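Local coordinates for CPI (Ascaris lumbricoides, PDB 4IT7), which is a roundworm cystatin that probably inhibits cysteine endopeptidases, at residues Q39-K44 / A65-R70; V59-I64 / I89-I94. One frame throughout, in Å; residues are numbered along the deposited sequence.

How the contacts relate
Running from the N terminus, the chain lays down edge strand 10-11, passes through helix 17-33, then adds strands 38-51, 56-70, 88-97 and 102-112 in order to an antiparallel sheet. Contact 1 joins the start of strand 38-51 to the C-terminal end of strand 56-70, closing the open end of the hairpin these strands form. Contact 2 joins an earlier part of strand 56-70 to strand 88-97 and closes a second loop, which contains residues 65-70. The segments therefore alternate along the chain, and the two loops cross. Strand 56-70 serves both contacts, whose centres lie about 14 Å apart; at their meeting point Val43 and Lys44 pair with Leu63, where strand 38-51 is bulged.

Contact 1: residues Q39-K44 / A65-R70; sequences QQTIVK and APTSCR
Gln39 meets the end of strand 56-70 mainly through its backbone. Its N donates to O of Cys69 at 2.8 Å, nearly along the C=O axis, while its own O is gripped twice by Thr67: the backbone N approaches almost in line with the carbonyl, and OG1, 2.9 Å from Gln39 O, comes from above the carbonyl plane. Threonine suits this place because its hydroxyl both donates to Gln39 O and accepts from Cys69 N, the latter making an ST turn, and chi1 of 68° turns the hydroxyl to these partners. The turn spans Ser68, where the chain turns a corner, and the aliphatic CG of Gln39 lies 3.7 Å from CB of Cys69, whose sulfur is tied to Cys79. The methyl of Thr67, CG2, rests 3.6 Å from CB of Thr41, the two side chains crossing at about a right angle.

Ala65 and Thr41 form a hydrogen-bonded antiparallel pair, N to O in both directions at 2.8 Å. The methyl of Ala65 touches Ala81 and meets CG2 of Val43 at 3.7 Å, a buried place suited to a small apolar side chain. Next to this pair, Gln40 folds its bent side chain back against Pro66, bringing OE1 to 3.2 Å from Pro66 CA; its NE2 is held by Phe38 O. Pro66 has no N-H to offer, but its pairing with Gln40 is non-hydrogen-bonded, so no bond across this strand pair is lost. The arrangement is that of the twisted end of an antiparallel beta hairpin in the cystatin sheet.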
ATOM      1  N   GLN A  39      10.406  -9.155  -2.190  1.00 34.13           N
ATOM      2  CA  GLN A  39       9.481  -8.077  -2.491  1.00 37.45           C
ATOM      3  C   GLN A  39       8.079  -8.607  -2.650  1.00 39.23           C
ATOM      4  O   GLN A  39       7.885  -9.722  -3.172  1.00 37.45           O
ATOM      5  CB  GLN A  39       9.832  -7.454  -3.833  1.00 41.22           C
ATOM      6  CG  GLN A  39      11.306  -7.169  -3.945  1.00 51.13           C
ATOM      7  CD  GLN A  39      11.586  -5.699  -4.056  1.00 58.51           C
ATOM      8  OE1 GLN A  39      11.310  -4.898  -3.128  1.00 59.28           O
ATOM      9  NE2 GLN A  39      12.141  -5.320  -5.198  1.00 58.90           N
ATOM     10  N   GLN A  40       7.120  -7.789  -2.225  1.00 39.12           N
ATOM     11  CA  GLN A  40       5.705  -8.051  -2.414  1.00 37.08           C
ATOM     12  C   GLN A  40       5.216  -7.111  -3.520  1.00 39.79           C
ATOM     13  O   GLN A  40       5.833  -6.086  -3.804  1.00 31.48           O
ATOM     14  CB  GLN A  40       4.915  -7.816  -1.120  1.00 40.23           C
ATOM     15  CG  GLN A  40       5.398  -8.557   0.130  1.00 37.80           C
ATOM     16  CD  GLN A  40       5.527 -10.050  -0.118  1.00 47.06           C
ATOM     17  OE1 GLN A  40       4.525 -10.774  -0.211  1.00 42.97           O
ATOM     18  NE2 GLN A  40       6.775 -10.521  -0.249  1.00 46.75           N
ATOM     19  N   THR A  41       4.103  -7.472  -4.161  1.00 36.64           N
ATOM     20  CA  THR A  41       3.561  -6.645  -5.188  1.00 34.42           C
ATOM     21  C   THR A  41       2.086  -6.502  -4.899  1.00 34.34           C
ATOM     22  O   THR A  41       1.512  -7.300  -4.128  1.00 38.25           O
ATOM     23  CB  THR A  41       3.828  -7.197  -6.598  1.00 36.08           C
ATOM     24  OG1 THR A  41       3.441  -6.212  -7.553  1.00 41.19           O
ATOM     25  CG2 THR A  41       3.031  -8.470  -6.892  1.00 32.90           C
ATOM     26  N   ILE A  42       1.492  -5.454  -5.453  1.00 30.89           N
ATOM     27  CA  ILE A  42       0.066  -5.228  -5.263  1.00 35.64           C
ATOM     28  C   ILE A  42      -0.627  -6.091  -6.313  1.00 34.34           C
ATOM     29  O   ILE A  42      -0.338  -6.006  -7.495  1.00 34.22           O
ATOM     30  CB  ILE A  42      -0.341  -3.744  -5.418  1.00 35.96           C
ATOM     31  CG1 ILE A  42       0.163  -2.863  -4.260  1.00 34.35           C
ATOM     32  CG2 ILE A  42      -1.859  -3.571  -5.453  1.00 30.65           C
ATOM     33  CD1 ILE A  42       0.439  -1.443  -4.784  1.00 35.07           C
ATOM     34  N   VAL A  43      -1.531  -6.937  -5.859  1.00 42.68           N
ATOM     35  CA  VAL A  43      -2.493  -7.568  -6.767  1.00 43.02           C
ATOM     36  C   VAL A  43      -3.618  -6.577  -7.117  1.00 46.68           C
ATOM     37  O   VAL A  43      -3.843  -6.224  -8.294  1.00 44.04           O
ATOM     38  CB  VAL A  43      -3.021  -8.862  -6.116  1.00 41.82           C
ATOM     39  CG1 VAL A  43      -4.090  -9.526  -6.991  1.00 41.55           C
ATOM     40  CG2 VAL A  43      -1.836  -9.795  -5.910  1.00 37.74           C
ATOM     41  N   LYS A  44      -4.287  -6.072  -6.080  1.00 47.58           N
ATOM     42  CA  LYS A  44      -5.260  -5.022  -6.307  1.00 49.20           C
ATOM     43  C   LYS A  44      -5.497  -4.133  -5.085  1.00 45.56           C
ATOM     44  O   LYS A  44      -5.366  -4.554  -3.906  1.00 39.41           O
ATOM     45  CB  LYS A  44      -6.601  -5.619  -6.772  1.00 52.13           C
ATOM     46  CG  LYS A  44      -7.330  -6.456  -5.717  1.00 57.16           C
ATOM     47  CD  LYS A  44      -8.784  -6.688  -6.109  1.00 64.73           C
ATOM     48  CE  LYS A  44      -8.912  -6.907  -7.616  1.00 63.71           C
ATOM     49  NZ  LYS A  44     -10.185  -7.593  -7.955  1.00 65.50           N
ATOM     50  N   ALA A  65       0.853  -9.816  -3.052  1.00 37.08           N
ATOM     51  CA  ALA A  65       1.415 -11.163  -3.232  1.00 41.34           C
ATOM     52  C   ALA A  65       2.928 -11.152  -3.250  1.00 41.56           C
ATOM     53  O   ALA A  65       3.501 -10.191  -3.723  1.00 38.09           O
ATOM     54  CB  ALA A  65       0.886 -11.817  -4.521  1.00 37.81           C
ATOM     55  N   PRO A  66       3.583 -12.277  -2.825  1.00 48.12           N
ATOM     56  CA  PRO A  66       5.051 -12.343  -2.945  1.00 46.79           C
ATOM     57  C   PRO A  66       5.458 -12.404  -4.384  1.00 41.62           C
ATOM     58  O   PRO A  66       4.659 -12.804  -5.217  1.00 46.71           O
ATOM     59  CB  PRO A  66       5.421 -13.617  -2.193  1.00 47.33           C
ATOM     60  CG  PRO A  66       4.184 -14.457  -2.230  1.00 52.06           C
ATOM     61  CD  PRO A  66       3.027 -13.497  -2.202  1.00 50.73           C
ATOM     62  N   THR A  67       6.666 -11.950  -4.679  1.00 42.71           N
ATOM     63  CA  THR A  67       7.254 -12.060  -6.030  1.00 40.85           C
ATOM     64  C   THR A  67       8.504 -12.884  -5.842  1.00 41.17           C
ATOM     65  O   THR A  67       8.793 -13.315  -4.713  1.00 40.79           O
ATOM     66  CB  THR A  67       7.667 -10.688  -6.643  1.00 43.14           C
ATOM     67  OG1 THR A  67       8.776 -10.133  -5.913  1.00 37.15           O
ATOM     68  CG2 THR A  67       6.456  -9.679  -6.670  1.00 40.07           C
ATOM     69  N   SER A  68       9.278 -13.079  -6.910  1.00 42.40           N
ATOM     70  CA  SER A  68      10.579 -13.725  -6.728  1.00 45.33           C
ATOM     71  C   SER A  68      11.754 -12.731  -6.714  1.00 47.15           C
ATOM     72  O   SER A  68      12.923 -13.109  -6.740  1.00 44.52           O
ATOM     73  CB  SER A  68      10.776 -14.796  -7.777  1.00 47.08           C
ATOM     74  OG  SER A  68      11.045 -14.163  -9.002  1.00 62.54           O
ATOM     75  N   CYS A  69      11.432 -11.465  -6.648  1.00 48.44           N
ATOM     76  CA  CYS A  69      12.413 -10.436  -6.549  1.00 50.08           C
ATOM     77  C   CYS A  69      12.894 -10.370  -5.118  1.00 48.05           C
ATOM     78  O   CYS A  69      12.147 -10.080  -4.232  1.00 49.03           O
ATOM     79  CB  CYS A  69      11.814  -9.121  -7.023  1.00 46.96           C
ATOM     80  SG  CYS A  69      11.593  -9.000  -8.804  1.00 47.74           S
ATOM     81  N   ARG A  70      14.156 -10.688  -4.913  1.00 49.93           N
ATOM     82  CA  ARG A  70      14.714 -10.673  -3.598  1.00 46.20           C
ATOM     83  C   ARG A  70      15.000  -9.259  -3.251  1.00 42.99           C
ATOM     84  O   ARG A  70      15.389  -8.505  -4.083  1.00 42.01           O
ATOM     85  CB  ARG A  70      15.950 -11.562  -3.512  1.00 51.17           C
ATOM     86  CG  ARG A  70      16.478 -11.725  -2.105  1.00 65.88           C
ATOM     87  CD  ARG A  70      17.530 -12.809  -1.891  1.00 80.86           C
ATOM     88  NE  ARG A  70      18.734 -12.617  -2.697  1.00 96.71           N
ATOM     89  CZ  ARG A  70      18.998 -13.278  -3.818  1.00 93.74           C
ATOM     90  NH1 ARG A  70      18.154 -14.179  -4.280  1.00 90.05           N
ATOM     91  NH2 ARG A  70      20.096 -13.031  -4.482  1.00 87.73           N
TER

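Contact 2: residues V59-I64 / I89-I94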
ATOM      1  N   VAL A  59      -7.503   5.705   3.860  1.00 39.58           N
ATOM      2  CA  VAL A  59      -7.276   4.335   4.329  1.00 38.74           C
ATOM      3  C   VAL A  59      -7.487   3.424   3.134  1.00 42.65           C
ATOM      4  O   VAL A  59      -8.525   3.496   2.438  1.00 41.98           O
ATOM      5  CB  VAL A  59      -8.145   3.907   5.535  1.00 40.18           C
ATOM      6  CG1 VAL A  59      -7.926   2.409   5.839  1.00 42.97           C
ATOM      7  CG2 VAL A  59      -7.825   4.732   6.772  1.00 41.66           C
ATOM      8  N   LEU A  60      -6.460   2.627   2.867  1.00 39.40           N
ATOM      9  CA  LEU A  60      -6.457   1.709   1.749  1.00 40.58           C
ATOM     10  C   LEU A  60      -6.358   0.296   2.264  1.00 39.18           C
ATOM     11  O   LEU A  60      -5.716   0.047   3.290  1.00 39.41           O
ATOM     12  CB  LEU A  60      -5.270   1.973   0.779  1.00 36.05           C
ATOM     13  CG  LEU A  60      -4.960   3.384   0.288  1.00 35.72           C
ATOM     14  CD1 LEU A  60      -3.647   3.394  -0.468  1.00 31.56           C
ATOM     15  CD2 LEU A  60      -6.089   3.912  -0.592  1.00 35.20           C
ATOM     16  N   GLU A  61      -7.021  -0.614   1.546  1.00 38.40           N
ATOM     17  CA  GLU A  61      -6.804  -2.026   1.741  1.00 37.49           C
ATOM     18  C   GLU A  61      -6.198  -2.506   0.466  1.00 37.01           C
ATOM     19  O   GLU A  61      -6.785  -2.355  -0.591  1.00 35.03           O
ATOM     20  CB  GLU A  61      -8.100  -2.764   1.932  1.00 41.39           C
ATOM     21  CG  GLU A  61      -8.670  -2.765   3.333  1.00 48.09           C
ATOM     22  CD  GLU A  61     -10.012  -3.501   3.333  1.00 56.04           C
ATOM     23  OE1 GLU A  61     -10.935  -3.066   2.615  1.00 54.82           O
ATOM     24  OE2 GLU A  61     -10.141  -4.537   4.005  1.00 56.37           O
ATOM     25  N   LEU A  62      -5.017  -3.110   0.593  1.00 35.67           N
ATOM     26  CA  LEU A  62      -4.261  -3.603  -0.526  1.00 34.81           C
ATOM     27  C   LEU A  62      -4.198  -5.105  -0.430  1.00 36.40           C
ATOM     28  O   LEU A  62      -3.917  -5.666   0.644  1.00 37.23           O
ATOM     29  CB  LEU A  62      -2.824  -3.017  -0.495  1.00 31.46           C
ATOM     30  CG  LEU A  62      -2.740  -1.467  -0.487  1.00 34.87           C
ATOM     31  CD1 LEU A  62      -1.299  -0.980  -0.347  1.00 29.00           C
ATOM     32  CD2 LEU A  62      -3.332  -0.874  -1.744  1.00 31.53           C
ATOM     33  N   LEU A  63      -4.445  -5.760  -1.555  1.00 34.75           N
ATOM     34  CA  LEU A  63      -4.221  -7.190  -1.651  1.00 35.26           C
ATOM     35  C   LEU A  63      -2.841  -7.359  -2.273  1.00 31.55           C
ATOM     36  O   LEU A  63      -2.610  -6.900  -3.420  1.00 34.68           O
ATOM     37  CB  LEU A  63      -5.288  -7.834  -2.567  1.00 33.13           C
ATOM     38  CG  LEU A  63      -5.076  -9.316  -2.864  1.00 36.26           C
ATOM     39  CD1 LEU A  63      -5.079 -10.111  -1.564  1.00 34.50           C
ATOM     40  CD2 LEU A  63      -6.142  -9.809  -3.873  1.00 32.77           C
ATOM     41  N   ILE A  64      -1.921  -8.017  -1.554  1.00 30.03           N
ATOM     42  CA  ILE A  64      -0.544  -8.101  -2.030  1.00 35.74           C
ATOM     43  C   ILE A  64      -0.094  -9.559  -2.137  1.00 40.68           C
ATOM     44  O   ILE A  64      -0.582 -10.416  -1.377  1.00 34.24           O
ATOM     45  CB  ILE A  64       0.455  -7.248  -1.162  1.00 35.75           C
ATOM     46  CG1 ILE A  64       0.729  -7.921   0.188  1.00 34.07           C
ATOM     47  CG2 ILE A  64      -0.079  -5.801  -0.953  1.00 33.44           C
ATOM     48  CD1 ILE A  64       1.992  -7.428   0.868  1.00 35.71           C
ATOM     49  N   ILE A  89      -3.576  -9.154   2.949  1.00 48.17           N
ATOM     50  CA  ILE A  89      -4.336  -7.904   2.926  1.00 43.32           C
ATOM     51  C   ILE A  89      -3.777  -6.981   4.002  1.00 42.14           C
ATOM     52  O   ILE A  89      -3.693  -7.328   5.205  1.00 43.62           O
ATOM     53  CB  ILE A  89      -5.830  -8.088   3.168  1.00 45.14           C
ATOM     54  CG1 ILE A  89      -6.407  -8.994   2.083  1.00 46.07           C
ATOM     55  CG2 ILE A  89      -6.534  -6.722   3.114  1.00 46.85           C
ATOM     56  CD1 ILE A  89      -7.771  -9.542   2.434  1.00 47.70           C
ATOM     57  N   CYS A  90      -3.353  -5.819   3.537  1.00 40.93           N
ATOM     58  CA  CYS A  90      -2.735  -4.841   4.400  1.00 41.44           C
ATOM     59  C   CYS A  90      -3.650  -3.637   4.367  1.00 43.33           C
ATOM     60  O   CYS A  90      -4.076  -3.225   3.276  1.00 36.68           O
ATOM     61  CB  CYS A  90      -1.354  -4.516   3.877  1.00 38.60           C
ATOM     62  SG  CYS A  90      -0.215  -5.939   3.747  1.00 40.29           S
ATOM     63  N   THR A  91      -4.020  -3.177   5.572  1.00 39.02           N
ATOM     64  CA  THR A  91      -4.647  -1.900   5.820  1.00 43.66           C
ATOM     65  C   THR A  91      -3.536  -0.841   6.058  1.00 46.02           C
ATOM     66  O   THR A  91      -2.617  -1.010   6.883  1.00 42.64           O
ATOM     67  CB  THR A  91      -5.596  -2.026   7.014  1.00 42.74           C
ATOM     68  OG1 THR A  91      -6.531  -3.060   6.723  1.00 47.13           O
ATOM     69  CG2 THR A  91      -6.360  -0.722   7.275  1.00 41.50           C
ATOM     70  N   VAL A  92      -3.606   0.213   5.261  1.00 41.91           N
ATOM     71  CA  VAL A  92      -2.625   1.281   5.229  1.00 42.13           C
ATOM     72  C   VAL A  92      -3.387   2.603   5.358  1.00 45.84           C
ATOM     73  O   VAL A  92      -4.431   2.780   4.695  1.00 45.77           O
ATOM     74  CB  VAL A  92      -1.852   1.327   3.894  1.00 44.89           C
ATOM     75  CG1 VAL A  92      -0.660   2.274   4.006  1.00 50.69           C
ATOM     76  CG2 VAL A  92      -1.365  -0.053   3.485  1.00 48.67           C
ATOM     77  N   ALA A  93      -2.885   3.493   6.225  1.00 39.24           N
ATOM     78  CA  ALA A  93      -3.413   4.835   6.412  1.00 35.40           C
ATOM     79  C   ALA A  93      -2.360   5.844   5.962  1.00 39.11           C
ATOM     80  O   ALA A  93      -1.165   5.781   6.330  1.00 38.24           O
ATOM     81  CB  ALA A  93      -3.838   5.062   7.856  1.00 35.93           C
ATOM     82  N   ILE A  94      -2.785   6.728   5.072  1.00 38.56           N
ATOM     83  CA  ILE A  94      -1.937   7.792   4.667  1.00 39.69           C
ATOM     84  C   ILE A  94      -2.520   9.156   5.039  1.00 47.66           C
ATOM     85  O   ILE A  94      -3.691   9.464   4.746  1.00 44.92           O
ATOM     86  CB  ILE A  94      -1.447   7.691   3.224  1.00 37.32           C
ATOM     87  CG1 ILE A  94      -1.593   9.030   2.589  1.00 39.86           C
ATOM     88  CG2 ILE A  94      -2.060   6.513   2.449  1.00 42.89           C
ATOM     89  CD1 ILE A  94      -0.320   9.426   1.883  1.00 37.06           C
TER
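Neighbouring antiparallel strands in the middle of the cystatin sheet, 59-64 and 89-94, are joined here by two hydrogen-bonded pairs. Leu60 pairs with Val92, its N donating to Val92 O at 2.7 Å, and Val92 N donates back to Leu60 O. Leu62 and Cys90 exchange the same two bonds, and all four are nearly straight, at least 165° at the hydrogen. Between and beyond them CA-H groups also point at carbonyls, as where CA of Ile89 lies 3.2 Å from O of Leu62.

On one face Leu60, Leu62 and Val92 pack on Ile19, Ala23 and Ala26 of helix 17-33, and CD1 of Leu62 meets CG2 of Val92 at 3.9 Å, the two side chains crossing obliquely. On the same face Ile64 CD1 lies 3.9 Å from SG of Cys90, the sulfur that is bonded to Cys110 on the next strand.

The other face mixes types. Thr91 has CG2 anti to the backbone N, which brings that methyl within 3.8 Å of CG1 of Val59. Glu61 runs beside Thr91, its CG 4.0 Å from Thr91 OG1. Leu63 and Ile89 add an apolar patch through CD1 and CG1. The chemistry thus implies a two-sided sheet: a buried face of aliphatic side chains and a disulfide sulfur, and a partly exposed face where Glu61 OE1 is hydrogen-bonded to Ser47 and Thr91 packs through its methyl.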